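Local coordinates for protein arginine decarboxylase (Campylobacter jejuni subsp. jejuni, PDB 3NZP) that probably catalyses the pyridoxal-phosphate-dependent decarboxylation of arginine to agmatine, an early step in bacterial polyamine biosynthesis, at residues G78-Y90 with N105-A119. Residues are numbered along the deposited sequence; the frame is centred on the assembly and turned at random.
With PLP (pyridoxal-5'-phosphate), chain E.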
loop_
_atom_site.group_PDB
_atom_site.type_symbol
_atom_site.label_atom_id
_atom_site.label_comp_id
_atom_site.label_asym_id
_atom_site.label_seq_id
_atom_site.Cartn_x
_atom_site.Cartn_y
_atom_site.Cartn_z
ATOM N N GLY B 78 37.777 0.865 -9.261
ATOM C CA GLY B 78 36.792 0.450 -10.234
ATOM C C GLY B 78 35.380 0.793 -9.803
ATOM O O GLY B 78 35.154 1.242 -8.671
ATOM N N PHE B 79 34.434 0.569 -10.713
ATOM C CA PHE B 79 33.022 0.837 -10.471
ATOM C C PHE B 79 32.153 -0.346 -10.823
ATOM O O PHE B 79 32.416 -1.056 -11.788
ATOM C CB PHE B 79 32.561 2.036 -11.286
ATOM C CG PHE B 79 31.074 2.186 -11.350
ATOM C CD1 PHE B 79 30.350 1.656 -12.415
ATOM C CD2 PHE B 79 30.394 2.864 -10.347
ATOM C CE1 PHE B 79 28.964 1.804 -12.481
ATOM C CE2 PHE B 79 29.013 3.017 -10.399
ATOM C CZ PHE B 79 28.294 2.488 -11.470
ATOM N N ASN B 80 31.101 -0.547 -10.040
ATOM C CA ASN B 80 30.174 -1.644 -10.271
ATOM C C ASN B 80 28.776 -1.292 -9.786
ATOM O O ASN B 80 28.599 -0.710 -8.708
ATOM C CB ASN B 80 30.662 -2.902 -9.563
ATOM C CG ASN B 80 30.657 -4.108 -10.473
ATOM O OD1 ASN B 80 31.714 -4.534 -10.955
ATOM N ND2 ASN B 80 29.462 -4.657 -10.739
ATOM N N ALA B 81 27.787 -1.660 -10.595
ATOM C CA ALA B 81 26.380 -1.409 -10.287
ATOM C C ALA B 81 25.660 -2.685 -9.861
ATOM O O ALA B 81 25.897 -3.761 -10.403
ATOM C CB ALA B 81 25.687 -0.820 -11.500
ATOM N N VAL B 82 24.780 -2.558 -8.881
ATOM C CA VAL B 82 24.025 -3.705 -8.423
ATOM C C VAL B 82 22.536 -3.356 -8.398
ATOM O O VAL B 82 22.162 -2.222 -8.078
ATOM C CB VAL B 82 24.471 -4.131 -7.020
ATOM C CG1 VAL B 82 23.786 -5.426 -6.637
ATOM C CG2 VAL B 82 25.974 -4.317 -6.996
ATOM N N TYR B 83 21.689 -4.321 -8.752
ATOM C CA TYR B 83 20.247 -4.079 -8.772
ATOM C C TYR B 83 19.470 -4.688 -7.620
ATOM O O TYR B 83 19.301 -5.898 -7.530
ATOM C CB TYR B 83 19.610 -4.571 -10.065
ATOM C CG TYR B 83 18.093 -4.474 -10.025
ATOM C CD1 TYR B 83 17.298 -5.618 -9.946
ATOM C CD2 TYR B 83 17.451 -3.235 -10.051
ATOM C CE1 TYR B 83 15.903 -5.529 -9.895
ATOM C CE2 TYR B 83 16.056 -3.142 -10.001
ATOM C CZ TYR B 83 15.293 -4.293 -9.924
ATOM O OH TYR B 83 13.921 -4.215 -9.879
ATOM N N PRO B 84 18.965 -3.841 -6.726
ATOM C CA PRO B 84 18.205 -4.365 -5.602
ATOM C C PRO B 84 16.867 -4.878 -6.123
ATOM O O PRO B 84 16.015 -4.103 -6.576
ATOM C CB PRO B 84 18.077 -3.153 -4.691
ATOM C CG PRO B 84 18.006 -2.012 -5.648
ATOM C CD PRO B 84 19.032 -2.367 -6.691
ATOM N N LEU B 85 16.703 -6.197 -6.072
ATOM C CA LEU B 85 15.486 -6.844 -6.539
ATOM C C LEU B 85 14.245 -6.309 -5.841
ATOM O O LEU B 85 13.160 -6.287 -6.421
ATOM C CB LEU B 85 15.579 -8.351 -6.337
ATOM C CG LEU B 85 16.490 -9.081 -7.320
ATOM C CD1 LEU B 85 16.834 -10.447 -6.742
ATOM C CD2 LEU B 85 15.815 -9.207 -8.701
ATOM N N LYS B 86 14.413 -5.855 -4.605
ATOM C CA LYS B 86 13.288 -5.339 -3.844
ATOM C C LYS B 86 12.464 -4.242 -4.538
ATOM O O LYS B 86 11.302 -4.065 -4.201
ATOM C CB LYS B 86 13.758 -4.842 -2.473
ATOM C CG LYS B 86 14.318 -3.446 -2.464
ATOM C CD LYS B 86 13.389 -2.487 -1.754
ATOM C CE LYS B 86 13.270 -2.805 -0.265
ATOM N NZ LYS B 86 14.569 -2.740 0.485
ATOM N N VAL B 87 13.034 -3.510 -5.498
ATOM C CA VAL B 87 12.264 -2.449 -6.163
ATOM C C VAL B 87 11.362 -2.991 -7.270
ATOM O O VAL B 87 10.482 -2.284 -7.761
ATOM C CB VAL B 87 13.172 -1.315 -6.776
ATOM C CG1 VAL B 87 14.292 -0.971 -5.830
ATOM C CG2 VAL B 87 13.705 -1.723 -8.144
ATOM N N ASN B 88 11.598 -4.240 -7.662
ATOM C CA ASN B 88 10.801 -4.891 -8.692
ATOM C C ASN B 88 11.331 -6.279 -8.960
ATOM O O ASN B 88 12.410 -6.424 -9.525
ATOM C CB ASN B 88 10.846 -4.104 -9.995
ATOM C CG ASN B 88 9.853 -4.629 -11.000
ATOM O OD1 ASN B 88 9.616 -5.838 -11.065
ATOM N ND2 ASN B 88 9.260 -3.739 -11.781
ATOM N N GLN B 89 10.588 -7.307 -8.573
ATOM C CA GLN B 89 11.076 -8.661 -8.808
ATOM C C GLN B 89 10.388 -9.361 -9.957
ATOM O O GLN B 89 10.648 -10.537 -10.212
ATOM C CB GLN B 89 10.922 -9.522 -7.565
ATOM C CG GLN B 89 11.506 -8.929 -6.329
ATOM C CD GLN B 89 10.434 -8.431 -5.396
ATOM O OE1 GLN B 89 9.522 -9.176 -5.036
ATOM N NE2 GLN B 89 10.534 -7.168 -4.989
ATOM N N TYR B 90 9.509 -8.654 -10.653
ATOM C CA TYR B 90 8.793 -9.260 -11.764
ATOM C C TYR B 90 9.724 -9.698 -12.881
ATOM O O TYR B 90 10.595 -8.945 -13.310
ATOM C CB TYR B 90 7.721 -8.294 -12.271
ATOM C CG TYR B 90 6.503 -8.269 -11.366
ATOM C CD1 TYR B 90 5.304 -8.859 -11.764
ATOM C CD2 TYR B 90 6.571 -7.730 -10.088
ATOM C CE1 TYR B 90 4.205 -8.916 -10.907
ATOM C CE2 TYR B 90 5.479 -7.783 -9.224
ATOM C CZ TYR B 90 4.303 -8.379 -9.639
ATOM O OH TYR B 90 3.230 -8.458 -8.771
ATOM N N ASN B 105 28.579 -6.313 -16.359
ATOM C CA ASN B 105 28.841 -7.050 -15.132
ATOM C C ASN B 105 27.927 -6.543 -14.017
ATOM O O ASN B 105 28.313 -6.492 -12.842
ATOM C CB ASN B 105 30.291 -6.896 -14.718
ATOM C CG ASN B 105 30.700 -7.930 -13.703
ATOM O OD1 ASN B 105 31.405 -7.629 -12.737
ATOM N ND2 ASN B 105 30.262 -9.165 -13.915
ATOM N N TYR B 106 26.712 -6.167 -14.409
ATOM C CA TYR B 106 25.701 -5.653 -13.495
ATOM C C TYR B 106 25.282 -6.779 -12.549
ATOM O O TYR B 106 24.928 -7.871 -12.988
ATOM C CB TYR B 106 24.504 -5.151 -14.308
ATOM C CG TYR B 106 23.735 -4.012 -13.680
ATOM C CD1 TYR B 106 23.056 -4.184 -12.481
ATOM C CD2 TYR B 106 23.684 -2.764 -14.289
ATOM C CE1 TYR B 106 22.342 -3.145 -11.897
ATOM C CE2 TYR B 106 22.971 -1.712 -13.716
ATOM C CZ TYR B 106 22.301 -1.908 -12.518
ATOM O OH TYR B 106 21.581 -0.874 -11.939
ATOM N N GLY B 107 25.324 -6.509 -11.251
ATOM C CA GLY B 107 24.973 -7.523 -10.273
ATOM C C GLY B 107 23.552 -7.451 -9.751
ATOM O O GLY B 107 22.734 -6.682 -10.251
ATOM N N LEU B 108 23.260 -8.267 -8.739
ATOM C CA LEU B 108 21.935 -8.317 -8.137
ATOM C C LEU B 108 22.037 -8.261 -6.625
ATOM O O LEU B 108 22.975 -8.796 -6.025
ATOM C CB LEU B 108 21.198 -9.601 -8.541
ATOM C CG LEU B 108 20.668 -9.715 -9.975
ATOM C CD1 LEU B 108 20.064 -11.084 -10.214
ATOM C CD2 LEU B 108 19.629 -8.648 -10.200
ATOM N N GLU B 109 21.060 -7.615 -6.007
ATOM C CA GLU B 109 21.031 -7.490 -4.562
ATOM C C GLU B 109 19.784 -8.209 -4.070
ATOM O O GLU B 109 18.735 -8.139 -4.704
ATOM C CB GLU B 109 21.002 -6.003 -4.186
ATOM C CG GLU B 109 21.086 -5.705 -2.704
ATOM C CD GLU B 109 19.739 -5.770 -2.019
ATOM O OE1 GLU B 109 19.717 -5.826 -0.772
ATOM O OE2 GLU B 109 18.695 -5.759 -2.716
ATOM N N ALA B 110 19.896 -8.923 -2.959
ATOM C CA ALA B 110 18.748 -9.633 -2.416
ATOM C C ALA B 110 18.649 -9.319 -0.939
ATOM O O ALA B 110 19.662 -9.088 -0.274
ATOM C CB ALA B 110 18.904 -11.120 -2.625
ATOM N N GLY B 111 17.426 -9.310 -0.426
ATOM C CA GLY B 111 17.226 -9.008 0.977
ATOM C C GLY B 111 16.314 -10.005 1.662
ATOM O O GLY B 111 15.665 -9.676 2.650
ATOM N N SER B 112 16.267 -11.223 1.137
ATOM C CA SER B 112 15.434 -12.270 1.702
ATOM C C SER B 112 15.784 -13.605 1.043
ATOM O O SER B 112 16.415 -13.640 -0.018
ATOM C CB SER B 112 13.946 -11.958 1.470
ATOM O OG SER B 112 13.594 -12.083 0.096
ATOM N N LYS B 113 15.365 -14.698 1.674
ATOM C CA LYS B 113 15.622 -16.025 1.143
ATOM C C LYS B 113 15.046 -16.122 -0.262
ATOM O O LYS B 113 15.706 -16.593 -1.194
ATOM C CB LYS B 113 14.977 -17.081 2.035
ATOM C CG LYS B 113 15.539 -17.110 3.431
ATOM C CD LYS B 113 14.846 -18.152 4.270
ATOM C CE LYS B 113 15.310 -18.073 5.718
ATOM N NZ LYS B 113 14.542 -19.034 6.554
ATOM N N ALA B 114 13.810 -15.667 -0.411
ATOM C CA ALA B 114 13.148 -15.703 -1.701
ATOM C C ALA B 114 13.969 -14.988 -2.774
ATOM O O ALA B 114 14.214 -15.544 -3.844
ATOM C CB ALA B 114 11.771 -15.065 -1.590
ATOM N N GLU B 115 14.397 -13.761 -2.483
ATOM C CA GLU B 115 15.179 -12.992 -3.443
ATOM C C GLU B 115 16.554 -13.590 -3.714
ATOM O O GLU B 115 17.014 -13.598 -4.860
ATOM C CB GLU B 115 15.343 -11.546 -2.970
ATOM C CG GLU B 115 14.036 -10.812 -2.804
ATOM C CD GLU B 115 14.224 -9.332 -2.553
ATOM O OE1 GLU B 115 15.180 -8.965 -1.838
ATOM O OE2 GLU B 115 13.407 -8.543 -3.060
ATOM N N LEU B 116 17.214 -14.079 -2.667
ATOM C CA LEU B 116 18.537 -14.665 -2.835
ATOM C C LEU B 116 18.456 -15.832 -3.812
ATOM O O LEU B 116 19.271 -15.932 -4.727
ATOM C CB LEU B 116 19.097 -15.168 -1.500
ATOM C CG LEU B 116 20.614 -15.047 -1.297
ATOM C CD1 LEU B 116 21.027 -16.006 -0.210
ATOM C CD2 LEU B 116 21.371 -15.346 -2.581
ATOM N N LEU B 117 17.478 -16.715 -3.614
ATOM C CA LEU B 117 17.323 -17.852 -4.512
ATOM C C LEU B 117 17.175 -17.351 -5.937
ATOM O O LEU B 117 17.897 -17.797 -6.827
ATOM C CB LEU B 117 16.104 -18.711 -4.146
ATOM C CG LEU B 117 16.280 -20.006 -3.326
ATOM C CD1 LEU B 117 17.672 -20.581 -3.568
ATOM C CD2 LEU B 117 16.069 -19.742 -1.837
ATOM N N LEU B 118 16.246 -16.423 -6.150
ATOM C CA LEU B 118 16.026 -15.865 -7.477
ATOM C C LEU B 118 17.366 -15.412 -8.048
ATOM O O LEU B 118 17.785 -15.839 -9.125
ATOM C CB LEU B 118 15.099 -14.654 -7.398
ATOM C CG LEU B 118 14.141 -14.357 -8.561
ATOM C CD1 LEU B 118 14.004 -12.856 -8.667
ATOM C CD2 LEU B 118 14.640 -14.947 -9.890
ATOM N N ALA B 119 18.034 -14.538 -7.306
ATOM C CA ALA B 119 19.321 -14.009 -7.719
ATOM C C ALA B 119 20.275 -15.129 -8.104
ATOM O O ALA B 119 20.933 -15.060 -9.135
ATOM C CB ALA B 119 19.912 -13.183 -6.616
HETATM N N1 PLP E . 20.208 -0.780 -1.212
HETATM C C2 PLP E . 19.658 -1.340 -0.130
HETATM C C2A PLP E . 20.551 -2.000 0.886
HETATM C C3 PLP E . 18.241 -1.332 0.042
HETATM O O3 PLP E . 17.670 -1.912 1.148
HETATM C C4 PLP E . 17.425 -0.668 -0.971
HETATM C C4A PLP E . 15.954 -0.614 -0.845
HETATM C C5 PLP E . 18.098 -0.087 -2.113
HETATM C C6 PLP E . 19.497 -0.164 -2.175
HETATM C C5A PLP E . 17.324 0.619 -3.235
HETATM O O4P PLP E . 17.421 2.051 -3.123
HETATM P P PLP E . 16.595 2.713 -4.352
HETATM O O1P PLP E . 16.920 4.150 -4.414
HETATM O O2P PLP E . 16.986 2.036 -5.748
HETATM O O3P PLP E . 15.023 2.549 -4.105
#
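Val82, Tyr83 and Pro84 pair in parallel register with Gly107, Leu108 and Glu109, joining the first two strands of the eight-stranded TIM barrel that binds pyridoxal phosphate; helix 91-100 makes the beta-alpha-beta crossover between them. The ladder runs from Gly107 N on Ala81 O (2.9 Å) through Tyr83 N on Gly107 O and Glu109 N on Tyr83 O to Leu85 N on Glu109 O (3.1 Å), where the strand gives way to a 3-10 turn. Pro84, which has no N-H to give, sits where its neighbours supply the donors.

Val82, Pro84 and Glu109 share one face of the sheet. With CG1 anti to its backbone N (chi1 -173°), Val82 sets that methyl against the backbone carbonyl of Leu108. Glu109 bends at chi2 (-85°) and lays OE2 beside Pro84 CB, while its OE1 accepts from Asn132 of the cofactor pocket; Pro84 CG packs on the cofactor at C5A (3.6 Å). Lys86, the predicted Schiff-base lysine, is not linked here.

On the other face, Leu108 CD2 meets the Tyr83 ring at its edge, 3.8 Å from CD1; just past the strand end, Leu85 CD2 touches both Leu108 CD2 and Leu118 CD1, so that leucines of the strand, the 3-10 turn and helix 113-122 meet in one apolar cluster. At the start of the pairing, where Tyr106 precedes strand 107-110, Ala81 is small enough for its CB to lie over a face of the Tyr106 ring, a CH-pi contact of 3.8 Å to the centroid.

Farther out, Ser112 caps helix 113-122 by accepting from Glu115 N, and Glu115 OE1 in turn takes Gly111 N. Gln89 NE2 and Asn88 N reach Leu85 O from opposite faces of its plane, and Tyr83 OH meets a lone pair of Asn88 O at 2.7 Å.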